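Local coordinates for phenazine biosynthesis protein, PhzF family (Bacillus anthracis, PDB 3EDN) that probably acts as an isomerase or related enzyme of the PhzF family, with a diaminopimelate epimerase-like fold, at residues M18-G23 with C73-V78. Numbering follows the deposited sequence. Where two conformers were deposited one is given.
Sequences MGNPAG and CGHGTV. With SO4 (sulfate ion), chain C.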
# COMPACT_ATOMS: atom_id res chain seq x y z
N MSE A 18 -0.42 -10.50 -29.71
CA MSE A 18 -1.22 -9.75 -30.67
C MSE A 18 -2.20 -8.78 -30.02
O MSE A 18 -3.04 -8.20 -30.69
CB MSE A 18 -1.91 -10.72 -31.64
CG MSE A 18 -0.94 -11.71 -32.25
SE MSE A 18 -1.54 -12.51 -33.92
CE MSE A 18 -0.92 -11.16 -35.18
N GLY A 19 -2.06 -8.57 -28.71
CA GLY A 19 -2.95 -7.67 -28.00
C GLY A 19 -2.26 -6.60 -27.17
O GLY A 19 -1.11 -6.21 -27.43
N ASN A 20 -3.00 -6.12 -26.16
CA ASN A 20 -2.54 -5.05 -25.29
C ASN A 20 -1.99 -5.65 -24.01
O ASN A 20 -2.74 -6.21 -23.22
CB ASN A 20 -3.71 -4.11 -25.01
CG ASN A 20 -3.28 -2.82 -24.32
OD1 ASN A 20 -2.14 -2.69 -23.86
ND2 ASN A 20 -4.17 -1.85 -24.30
N PRO A 21 -0.67 -5.57 -23.81
CA PRO A 21 -0.06 -6.25 -22.65
C PRO A 21 -0.60 -5.82 -21.31
O PRO A 21 -0.84 -4.61 -21.05
CB PRO A 21 1.41 -5.83 -22.73
CG PRO A 21 1.62 -5.63 -24.22
CD PRO A 21 0.35 -4.90 -24.63
N ALA A 22 -0.78 -6.81 -20.45
CA ALA A 22 -1.30 -6.59 -19.13
C ALA A 22 -0.39 -7.40 -18.19
O ALA A 22 -0.39 -8.63 -18.24
CB ALA A 22 -2.75 -7.10 -19.05
N GLY A 23 0.38 -6.72 -17.34
CA GLY A 23 1.13 -7.40 -16.28
C GLY A 23 0.18 -7.75 -15.15
O GLY A 23 -0.76 -7.02 -14.88
N CYS A 73 -8.18 0.71 -15.06
CA CYS A 73 -7.53 0.30 -16.29
C CYS A 73 -8.33 -0.82 -16.93
O CYS A 73 -8.31 -1.97 -16.45
CB CYS A 73 -6.09 -0.15 -16.05
SG CYS A 73 -5.31 -0.76 -17.54
N GLY A 74 -9.02 -0.52 -18.01
CA GLY A 74 -9.93 -1.48 -18.61
C GLY A 74 -9.22 -2.72 -19.15
O GLY A 74 -9.64 -3.84 -18.86
N HIS A 75 -8.18 -2.54 -19.94
CA HIS A 75 -7.50 -3.71 -20.50
C HIS A 75 -6.83 -4.56 -19.42
O HIS A 75 -6.78 -5.79 -19.53
CB HIS A 75 -6.56 -3.37 -21.67
CG HIS A 75 -5.20 -2.88 -21.25
ND1 HIS A 75 -4.96 -1.56 -20.94
CD2 HIS A 75 -4.01 -3.52 -21.16
CE1 HIS A 75 -3.67 -1.42 -20.64
NE2 HIS A 75 -3.08 -2.59 -20.76
N GLY A 76 -6.37 -3.91 -18.36
CA GLY A 76 -5.77 -4.64 -17.23
C GLY A 76 -6.82 -5.46 -16.51
O GLY A 76 -6.57 -6.58 -16.08
N THR A 77 -8.02 -4.91 -16.39
CA THR A 77 -9.12 -5.66 -15.80
C THR A 77 -9.50 -6.86 -16.67
O THR A 77 -9.66 -7.97 -16.17
CB THR A 77 -10.33 -4.72 -15.57
OG1 THR A 77 -9.93 -3.67 -14.67
CG2 THR A 77 -11.50 -5.48 -14.97
N VAL A 78 -9.65 -6.64 -17.96
CA VAL A 78 -9.91 -7.75 -18.87
C VAL A 78 -8.85 -8.85 -18.76
O VAL A 78 -9.18 -10.02 -18.56
CB VAL A 78 -10.05 -7.27 -20.33
CG1 VAL A 78 -9.96 -8.46 -21.32
CG2 VAL A 78 -11.35 -6.49 -20.51
S SO4 C . -7.62 0.43 -22.22
O1 SO4 C . -7.23 -0.02 -20.89
O2 SO4 C . -7.54 -0.60 -23.25
O3 SO4 C . -8.92 1.03 -22.15
O4 SO4 C . -6.70 1.52 -22.57
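In this diaminopimelate epimerase-like fold, strand 20-25 meets the first turn of helix 74-86 beside a sulfate-binding site, and Asn20 and His75 carry the contact. The Asn20 amide lies flat over one face of the His75 imidazole, the two planes 12° apart, with ND2 3.3 Å above the ring and over its centre. With CG anti to the backbone N (chi1 -169°), Asn20 carries its amide across to the ring, and ND2 donates to the carbonyl of Val228, which helps orient the amide. At the ring edge His75 NE2 gives a weak, bent bond of 3.0 Å to Pro21 O. On the other nitrogen, His75 ND1 hydrogen-bonds sulfate O1 at 2.7 Å, nearly straight, and these two edge contacts, one of them weak, help to set the ring's turn in this crystal. The sulfate, probably from the crystallisation liquor, is also held by the backbone N of Gly230 and Thr231, consistent with a pocket for an anionic group of a substrate. Ala22 CB packs 4.3 Å from Gly76 CA, where the helix comes close to the strand. Cys73 N-caps the helix, its SG taking a weak bond from Gly76 N, while His75 N donates to sulfate O1 at 2.9 Å.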